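Local structure of tRNA uridine(34) acetyltransferase (Methanocaldococcus infernus, 6IA8) at residues 63-68 and 133-138; 185-190 and 209-214; 113-118 and 156-161. The protein catalyses formation of carboxymethyluridine at the wobble uridine, position 34, of tRNAs, using acetyl-CoA, S-adenosyl-L-methionine and a [4Fe-4S] cluster. All blocks are in the same frame, centred on the assembly; numbering follows the deposited sequence.

Overall arrangement
All three contacts lie in the radical SAM region, whose parallel sheet begins 63-68, 134-140, 184-192, 212-218. Contact 1 pairs the first two strands and contact 2 the third and fourth; their centres are about 10 Å apart, and the backbones of 134-140 and 184-192 join them. Contact 3 packs helix 114-127 on helix 149-164, its centre about 11 Å from that of contact 1 and about 15 Å from that of contact 2. Along the chain contacts 1 and 3 interleave, and both close before contact 2 opens. Together they span the sheet from its outermost strand 63-68 to its middle, with two covering helices, in the domain that probably carries the [4Fe-4S] cluster.

Contact 1. Residues 63-68 and 133-138; sequences AVVAVM and DKIELI
A63 and K134 open a parallel beta ladder between strands 63-68 and 134-138, in which five backbone bonds cross. The N-H of A63 reaches O of K134 at 2.8 Å, and O of A63 receives the N-H of E136. V65 N bonds to O of E136, I138 N gives to V65 O, and V67 N gives to O of I138 at 3.0 Å; V67 bonds on to M140 of the same strand. M68 N is taken by OE1 of Q117. The carbonyls of A63 and V65 are each also approached by a CA-H, with CA of I135 3.3 Å from O of A63.

Small and beta-branched residues suit these strands. On one face, CG2 of V65 lies across CG2 of I135 at 3.6 Å, while CD1 of L137 swings back to within 3.5 Å of O of V65. On the other, CG1 of V64, placed anti to the backbone N (chi1 175°), presses on CD1 of I138 at 3.5 Å, closer than carbons usually pack. E136 runs alongside V64, its OE1 3.4 Å from the methyl CG2; this carboxylate finds its charge partner elsewhere, OE2 forming a salt bridge with R212. K134, which probably takes part in binding acetyl-CoA, sends its amine away from the ladder to a weak, 3.5 Å salt bridge between NZ and OD2 of D133.

The buried face of A63, V65, I135 and L137 lies beneath two helices: A63 and I135 touch helix 114-127, and I135 and L137 touch helix 149-164. Strand 63-68 is outermost in the sheet within this chain, whereas 134-140 is bonded on its far flank to strand 184-192, the backbone of I135 with R184 and V186, that of L137 with A187 and C189.

Contact 2. Residues 185-190 and 209-214; sequences CVALCI and GATRVE
L188 is held at both its N-H and its carbonyl O by the turn leading into strand 212-214. Its N-H reaches OG1 of T211 at 3.1 Å, and its carbonyl O takes two donors, T211 N at 2.9 Å, in the carbonyl plane, and R212 N at 3.2 Å, tilted from it. The threonine hydroxyl is brought there by a chi1 of 54°, between its own backbone N and carbonyl carbon. Regular parallel pairing follows: I190 N bonds to O of R212, and E214 N to O of I190 at 2.9 Å.

Around this core, CD1 of I190 meets CB of A210 at 4.0 Å, while CD2 of L188 lies 3.7 Å from A210 N. G209, with positive phi (98°), ends helix 199-208 in a Schellman motif, where a side chain would strike the preceding carbonyl. Strand 184-192, this helix and strand 212-218 form a beta-alpha-beta unit, and M205 of the helix touches I190, A210 and V213.

Apolar contacts thus fill the helix side; on the opposite face, beside C189, lie the poorly ordered R212 and the buried E214. The link from E214 to K286 probably offsets the cost of burying its charge, the more so with E191 close by.

Contact 3. Residues 113-118 and 156-161; sequences DPYLQT and IKRCLD. With SO4 (sulfate ion), chain F.
P114 and Y115, in the first turn of helix 114-127, pack on R158 and C159 of helix 149-164, two helices packed on the parallel sheet of the radical SAM domain, a TIM-barrel-type fold; their local axes approach to 7.6 Å. CD2 of Y115 lies over one face of the R158 guanidinium, 3.3 Å above its plane and offset toward its rim, with ring and guanidinium planes only 20° apart. Y115 reaches this place with CG anti to its backbone N (chi1 -175°), its CE2 continuing to the D161 backbone. The arginine chain, bent at chi2 and chi3, folds back so that NH1 meets OD2 of D161 at 3.1 Å, on the anti side and 26° out of the carboxylate plane; K157 NZ takes the syn lone pair of that same oxygen. OD1 of D161 bonds to S168, so both carboxylate oxygens are held. A sulfate, probably from the crystallisation liquor, lays O2 over the opposite guanidinium face, while its O1 accepts from K157 NZ.

Nearer the backbone, the compact ring of P114 fits close to the arginine stem, CG to CB of R158 3.5 Å, and CB of P114 touches SG of C159. T118 suits its buried site by giving its hydroxyl to O of P114. A leucine in place of R158 would probably leave Y115 without its charged neighbour, D161 without one partner and a bound water without its N-H donor.

D113 caps the helix, OD1 accepting from L116 N; that oxygen also receives this water at 2.7 Å, and the water, at the guanidinium edge and in its plane, accepts from NE of R158 at 2.9 Å.

Contact 1. Residues 63-68 and 133-138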
loop_
_atom_site.group_PDB
_atom_site.type_symbol
_atom_site.label_atom_id
_atom_site.label_comp_id
_atom_site.label_asym_id
_atom_site.label_seq_id
_atom_site.Cartn_x
_atom_site.Cartn_y
_atom_site.Cartn_z
ATOM N N ALA A 63 0.154 12.120 6.862
ATOM C CA ALA A 63 -0.382 11.588 8.101
ATOM C C ALA A 63 -1.230 10.364 7.799
ATOM O O ALA A 63 -2.141 10.417 6.966
ATOM C CB ALA A 63 -1.224 12.638 8.814
ATOM N N VAL A 64 -0.959 9.273 8.495
ATOM C CA VAL A 64 -1.739 8.049 8.331
ATOM C C VAL A 64 -2.854 8.056 9.365
ATOM O O VAL A 64 -2.593 8.144 10.568
ATOM C CB VAL A 64 -0.865 6.797 8.485
ATOM C CG1 VAL A 64 -1.746 5.567 8.417
ATOM C CG2 VAL A 64 0.211 6.750 7.389
ATOM N N VAL A 65 -4.091 7.984 8.900
ATOM C CA VAL A 65 -5.270 8.010 9.757
ATOM C C VAL A 65 -5.969 6.679 9.528
ATOM O O VAL A 65 -6.646 6.489 8.514
ATOM C CB VAL A 65 -6.193 9.189 9.430
ATOM C CG1 VAL A 65 -7.507 9.107 10.179
ATOM C CG2 VAL A 65 -5.498 10.544 9.703
ATOM N N ALA A 66 -5.813 5.759 10.471
ATOM C CA ALA A 66 -6.404 4.432 10.393
ATOM C C ALA A 66 -7.644 4.386 11.272
ATOM O O ALA A 66 -7.568 4.697 12.459
ATOM C CB ALA A 66 -5.402 3.377 10.858
ATOM N N VAL A 67 -8.773 3.977 10.698
ATOM C CA VAL A 67 -10.047 3.957 11.410
ATOM C C VAL A 67 -10.711 2.596 11.258
ATOM O O VAL A 67 -10.465 1.861 10.301
ATOM C CB VAL A 67 -11.006 5.055 10.909
ATOM C CG1 VAL A 67 -10.379 6.445 11.104
ATOM C CG2 VAL A 67 -11.353 4.835 9.481
ATOM N N MET A 68 -11.591 2.284 12.212
ATOM C CA MET A 68 -12.219 0.973 12.327
ATOM C C MET A 68 -13.709 1.064 12.023
ATOM O O MET A 68 -14.394 1.991 12.459
ATOM C CB MET A 68 -12.027 0.402 13.735
ATOM C CG MET A 68 -10.805 -0.475 13.919
ATOM S SD MET A 68 -11.156 -2.198 13.545
ATOM C CE MET A 68 -9.504 -2.888 13.530
ATOM N N ASP A 133 -1.792 18.155 6.630
ATOM C CA ASP A 133 -2.405 18.692 5.424
ATOM C C ASP A 133 -2.617 17.610 4.373
ATOM O O ASP A 133 -3.468 17.775 3.498
ATOM C CB ASP A 133 -1.548 19.834 4.864
ATOM C CG ASP A 133 -0.093 19.423 4.631
ATOM O OD1 ASP A 133 0.552 18.954 5.586
ATOM O OD2 ASP A 133 0.399 19.564 3.495
ATOM N N LYS A 134 -1.855 16.517 4.435
ATOM C CA LYS A 134 -2.014 15.361 3.561
ATOM C C LYS A 134 -2.305 14.130 4.412
ATOM O O LYS A 134 -1.519 13.783 5.307
ATOM C CB LYS A 134 -0.744 15.121 2.727
ATOM C CG LYS A 134 -0.341 16.255 1.837
ATOM C CD LYS A 134 0.846 15.835 0.948
ATOM C CE LYS A 134 1.450 17.013 0.208
ATOM N NZ LYS A 134 2.256 17.877 1.110
ATOM N N ILE A 135 -3.410 13.448 4.117
ATOM C CA ILE A 135 -3.861 12.324 4.927
ATOM C C ILE A 135 -4.030 11.082 4.062
ATOM O O ILE A 135 -4.687 11.124 3.018
ATOM C CB ILE A 135 -5.178 12.669 5.649
ATOM C CG1 ILE A 135 -4.905 13.706 6.771
ATOM C CG2 ILE A 135 -5.814 11.398 6.229
ATOM C CD1 ILE A 135 -6.153 14.254 7.395
ATOM N N GLU A 136 -3.469 9.973 4.517
ATOM C CA GLU A 136 -3.770 8.649 3.990
ATOM C C GLU A 136 -4.781 8.026 4.944
ATOM O O GLU A 136 -4.465 7.789 6.113
ATOM C CB GLU A 136 -2.519 7.773 3.903
ATOM C CG GLU A 136 -2.846 6.302 3.599
ATOM C CD GLU A 136 -1.620 5.366 3.658
ATOM O OE1 GLU A 136 -0.573 5.770 4.185
ATOM O OE2 GLU A 136 -1.724 4.229 3.173
ATOM N N LEU A 137 -5.984 7.770 4.444
ATOM C CA LEU A 137 -7.066 7.186 5.218
ATOM C C LEU A 137 -7.066 5.687 4.977
ATOM O O LEU A 137 -7.050 5.240 3.824
ATOM C CB LEU A 137 -8.397 7.781 4.797
ATOM C CG LEU A 137 -9.628 7.286 5.545
ATOM C CD1 LEU A 137 -9.548 7.637 7.004
ATOM C CD2 LEU A 137 -10.853 7.903 4.858
ATOM N N ILE A 138 -7.023 4.923 6.060
ATOM C CA ILE A 138 -6.965 3.467 5.992
ATOM C C ILE A 138 -8.203 2.927 6.680
ATOM O O ILE A 138 -8.405 3.180 7.875
ATOM C CB ILE A 138 -5.710 2.894 6.662
ATOM C CG1 ILE A 138 -4.440 3.485 6.050
ATOM C CG2 ILE A 138 -5.676 1.361 6.487
ATOM C CD1 ILE A 138 -3.165 2.917 6.638
#

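Contact 2. Residues 185-190 and 209-214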
loop_
_atom_site.group_PDB
_atom_site.type_symbol
_atom_site.label_atom_id
_atom_site.label_comp_id
_atom_site.label_asym_id
_atom_site.label_seq_id
_atom_site.Cartn_x
_atom_site.Cartn_y
_atom_site.Cartn_z
ATOM N N CYS A 185 -7.387 14.329 1.667
ATOM C CA CYS A 185 -7.273 12.877 1.563
ATOM C C CYS A 185 -6.505 12.548 0.285
ATOM O O CYS A 185 -7.076 12.534 -0.812
ATOM C CB CYS A 185 -8.647 12.223 1.568
ATOM S SG CYS A 185 -8.500 10.372 1.475
ATOM N N VAL A 186 -5.187 12.338 0.416
ATOM C CA VAL A 186 -4.366 12.066 -0.761
ATOM C C VAL A 186 -4.321 10.590 -1.116
ATOM O O VAL A 186 -3.852 10.238 -2.202
ATOM C CB VAL A 186 -2.927 12.588 -0.592
ATOM C CG1 VAL A 186 -2.956 14.112 -0.360
ATOM C CG2 VAL A 186 -2.207 11.856 0.542
ATOM N N ALA A 187 -4.810 9.716 -0.252
ATOM C CA ALA A 187 -4.823 8.287 -0.512
ATOM C C ALA A 187 -5.867 7.658 0.393
ATOM O O ALA A 187 -6.046 8.079 1.538
ATOM C CB ALA A 187 -3.460 7.632 -0.258
ATOM N N LEU A 188 -6.506 6.609 -0.109
ATOM C CA LEU A 188 -7.531 5.892 0.642
ATOM C C LEU A 188 -7.292 4.413 0.415
ATOM O O LEU A 188 -7.387 3.942 -0.726
ATOM C CB LEU A 188 -8.933 6.276 0.183
ATOM C CG LEU A 188 -10.125 5.413 0.646
ATOM C CD1 LEU A 188 -10.141 5.289 2.114
ATOM C CD2 LEU A 188 -11.455 6.023 0.124
ATOM N N CYS A 189 -6.976 3.698 1.489
ATOM C CA CYS A 189 -6.675 2.278 1.429
ATOM C C CYS A 189 -7.794 1.494 2.097
ATOM O O CYS A 189 -8.203 1.821 3.216
ATOM C CB CYS A 189 -5.357 1.941 2.118
ATOM S SG CYS A 189 -5.020 0.087 1.982
ATOM N N ILE A 190 -8.286 0.471 1.410
ATOM C CA ILE A 190 -9.352 -0.391 1.911
ATOM C C ILE A 190 -8.787 -1.797 2.055
ATOM O O ILE A 190 -8.180 -2.326 1.121
ATOM C CB ILE A 190 -10.575 -0.372 0.978
ATOM C CG1 ILE A 190 -11.139 1.046 0.920
ATOM C CG2 ILE A 190 -11.686 -1.323 1.509
ATOM C CD1 ILE A 190 -12.309 1.174 0.027
ATOM N N GLY A 209 -13.372 6.717 -3.773
ATOM C CA GLY A 209 -12.094 7.392 -3.871
ATOM C C GLY A 209 -10.897 6.548 -3.499
ATOM O O GLY A 209 -9.821 7.103 -3.231
ATOM N N ALA A 210 -11.049 5.229 -3.461
ATOM C CA ALA A 210 -9.941 4.361 -3.077
ATOM C C ALA A 210 -8.804 4.472 -4.074
ATOM O O ALA A 210 -9.029 4.608 -5.276
ATOM C CB ALA A 210 -10.397 2.898 -2.984
ATOM N N THR A 211 -7.577 4.382 -3.569
ATOM C CA THR A 211 -6.390 4.321 -4.392
ATOM C C THR A 211 -5.588 3.066 -4.150
ATOM O O THR A 211 -4.716 2.761 -4.973
ATOM C CB THR A 211 -5.492 5.539 -4.120
ATOM O OG1 THR A 211 -5.212 5.630 -2.714
ATOM C CG2 THR A 211 -6.225 6.843 -4.561
ATOM N N ARG A 212 -5.807 2.365 -3.021
ATOM C CA ARG A 212 -5.050 1.160 -2.692
ATOM C C ARG A 212 -6.000 0.141 -2.087
ATOM O O ARG A 212 -6.888 0.507 -1.316
ATOM C CB ARG A 212 -3.898 1.444 -1.717
ATOM C CG ARG A 212 -3.012 0.233 -1.401
ATOM C CD ARG A 212 -1.908 0.596 -0.408
ATOM N NE ARG A 212 -2.361 0.543 0.980
ATOM C CZ ARG A 212 -1.680 1.023 2.015
ATOM N NH1 ARG A 212 -0.506 1.605 1.827
ATOM N NH2 ARG A 212 -2.177 0.926 3.238
ATOM N N VAL A 213 -5.819 -1.131 -2.444
ATOM C CA VAL A 213 -6.579 -2.226 -1.855
ATOM C C VAL A 213 -5.602 -3.250 -1.287
ATOM O O VAL A 213 -4.679 -3.698 -1.976
ATOM C CB VAL A 213 -7.522 -2.882 -2.879
ATOM C CG1 VAL A 213 -8.241 -4.110 -2.230
ATOM C CG2 VAL A 213 -8.531 -1.915 -3.395
ATOM N N GLU A 214 -5.782 -3.591 -0.022
ATOM C CA GLU A 214 -4.948 -4.569 0.657
ATOM C C GLU A 214 -5.742 -5.861 0.764
ATOM O O GLU A 214 -6.822 -5.871 1.366
ATOM C CB GLU A 214 -4.537 -4.101 2.053
ATOM C CG GLU A 214 -3.548 -5.060 2.726
ATOM C CD GLU A 214 -3.361 -4.787 4.218
ATOM O OE1 GLU A 214 -3.630 -5.705 5.026
ATOM O OE2 GLU A 214 -2.956 -3.661 4.570
#

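Contact 3. Residues 113-118 and 156-161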
loop_
_atom_site.group_PDB
_atom_site.type_symbol
_atom_site.label_atom_id
_atom_site.label_comp_id
_atom_site.label_asym_id
_atom_site.label_seq_id
_atom_site.Cartn_x
_atom_site.Cartn_y
_atom_site.Cartn_z
ATOM N N ASP A 113 -17.403 5.490 15.540
ATOM C CA ASP A 113 -17.902 6.633 14.789
ATOM C C ASP A 113 -16.824 7.061 13.798
ATOM O O ASP A 113 -15.696 7.360 14.216
ATOM C CB ASP A 113 -18.265 7.761 15.736
ATOM C CG ASP A 113 -18.921 8.944 15.027
ATOM O OD1 ASP A 113 -18.385 9.432 14.017
ATOM O OD2 ASP A 113 -19.983 9.397 15.513
ATOM N N PRO A 114 -17.115 7.118 12.496
ATOM C CA PRO A 114 -16.051 7.495 11.543
ATOM C C PRO A 114 -15.536 8.907 11.742
ATOM O O PRO A 114 -14.324 9.151 11.639
ATOM C CB PRO A 114 -16.719 7.323 10.163
ATOM C CG PRO A 114 -18.197 7.447 10.436
ATOM C CD PRO A 114 -18.395 6.829 11.825
ATOM N N TYR A 115 -16.428 9.856 12.012
ATOM C CA TYR A 115 -15.998 11.238 12.178
ATOM C C TYR A 115 -15.119 11.384 13.412
ATOM O O TYR A 115 -14.047 11.997 13.350
ATOM C CB TYR A 115 -17.211 12.174 12.264
ATOM C CG TYR A 115 -16.851 13.651 12.315
ATOM C CD1 TYR A 115 -16.240 14.199 13.442
ATOM C CD2 TYR A 115 -17.119 14.489 11.252
ATOM C CE1 TYR A 115 -15.921 15.548 13.513
ATOM C CE2 TYR A 115 -16.796 15.841 11.307
ATOM C CZ TYR A 115 -16.191 16.363 12.432
ATOM O OH TYR A 115 -15.884 17.713 12.503
ATOM N N LEU A 116 -15.569 10.839 14.550
ATOM C CA LEU A 116 -14.823 11.004 15.791
ATOM C C LEU A 116 -13.455 10.344 15.696
ATOM O O LEU A 116 -12.469 10.879 16.206
ATOM C CB LEU A 116 -15.615 10.429 16.959
ATOM C CG LEU A 116 -17.013 11.016 17.167
ATOM C CD1 LEU A 116 -17.686 10.349 18.369
ATOM C CD2 LEU A 116 -16.949 12.528 17.360
ATOM N N GLN A 117 -13.373 9.176 15.054
ATOM C CA GLN A 117 -12.079 8.515 14.901
ATOM C C GLN A 117 -11.132 9.359 14.051
ATOM O O GLN A 117 -9.962 9.563 14.398
ATOM C CB GLN A 117 -12.273 7.140 14.267
ATOM C CG GLN A 117 -12.856 6.076 15.196
ATOM C CD GLN A 117 -12.993 4.754 14.503
ATOM O OE1 GLN A 117 -12.066 3.936 14.508
ATOM N NE2 GLN A 117 -14.142 4.536 13.880
ATOM N N THR A 118 -11.621 9.848 12.923
ATOM C CA THR A 118 -10.767 10.634 12.049
ATOM C C THR A 118 -10.332 11.928 12.736
ATOM O O THR A 118 -9.145 12.270 12.769
ATOM C CB THR A 118 -11.522 10.915 10.758
ATOM O OG1 THR A 118 -11.887 9.679 10.113
ATOM C CG2 THR A 118 -10.648 11.756 9.798
ATOM N N ILE A 156 -17.316 6.739 4.719
ATOM C CA ILE A 156 -16.274 7.515 4.059
ATOM C C ILE A 156 -16.633 8.994 4.058
ATOM O O ILE A 156 -15.766 9.858 4.259
ATOM C CB ILE A 156 -16.025 7.003 2.632
ATOM C CG1 ILE A 156 -15.494 5.559 2.667
ATOM C CG2 ILE A 156 -15.056 7.949 1.923
ATOM C CD1 ILE A 156 -14.246 5.341 3.450
ATOM N N LYS A 157 -17.909 9.307 3.824
ATOM C CA LYS A 157 -18.370 10.691 3.867
ATOM C C LYS A 157 -17.983 11.346 5.183
ATOM O O LYS A 157 -17.475 12.474 5.211
ATOM C CB LYS A 157 -19.886 10.740 3.678
ATOM C CG LYS A 157 -20.470 12.117 3.824
ATOM C CD LYS A 157 -22.031 12.073 3.726
ATOM C CE LYS A 157 -22.634 13.360 4.172
ATOM N NZ LYS A 157 -22.372 13.662 5.605
ATOM N N ARG A 158 -18.229 10.648 6.293
ATOM C CA ARG A 158 -18.001 11.237 7.605
ATOM C C ARG A 158 -16.517 11.384 7.910
ATOM O O ARG A 158 -16.118 12.304 8.644
ATOM C CB ARG A 158 -18.692 10.389 8.681
ATOM C CG ARG A 158 -20.211 10.415 8.627
ATOM C CD ARG A 158 -20.740 11.842 8.867
ATOM N NE ARG A 158 -20.533 12.254 10.260
ATOM C CZ ARG A 158 -20.510 13.509 10.686
ATOM N NH1 ARG A 158 -20.643 14.499 9.825
ATOM N NH2 ARG A 158 -20.333 13.763 11.971
ATOM N N CYS A 159 -15.689 10.457 7.431
ATOM C CA CYS A 159 -14.250 10.660 7.560
ATOM C C CYS A 159 -13.813 11.926 6.833
ATOM O O CYS A 159 -12.989 12.704 7.343
ATOM C CB CYS A 159 -13.498 9.441 7.019
ATOM S SG CYS A 159 -13.750 7.906 7.942
ATOM N N LEU A 160 -14.323 12.125 5.622
ATOM C CA LEU A 160 -14.008 13.332 4.876
ATOM C C LEU A 160 -14.585 14.567 5.551
ATOM O O LEU A 160 -13.962 15.637 5.502
ATOM C CB LEU A 160 -14.520 13.221 3.443
ATOM C CG LEU A 160 -13.861 12.130 2.606
ATOM C CD1 LEU A 160 -14.569 12.005 1.278
ATOM C CD2 LEU A 160 -12.396 12.442 2.420
ATOM N N ASP A 161 -15.783 14.451 6.150
ATOM C CA ASP A 161 -16.347 15.566 6.906
ATOM C C ASP A 161 -15.375 16.014 7.988
ATOM O O ASP A 161 -15.217 17.214 8.226
ATOM C CB ASP A 161 -17.702 15.188 7.533
ATOM C CG ASP A 161 -18.816 15.048 6.507
ATOM O OD1 ASP A 161 -18.683 15.550 5.368
ATOM O OD2 ASP A 161 -19.853 14.443 6.845
HETATM S S SO4 F . -24.782 12.691 8.741
HETATM O O1 SO4 F . -24.749 12.369 7.314
HETATM O O2 SO4 F . -23.665 13.575 9.063
HETATM O O3 SO4 F . -26.041 13.358 9.055
HETATM O O4 SO4 F . -24.673 11.474 9.553
HETATM O O HOH W 1 -20.332 10.225 12.347
#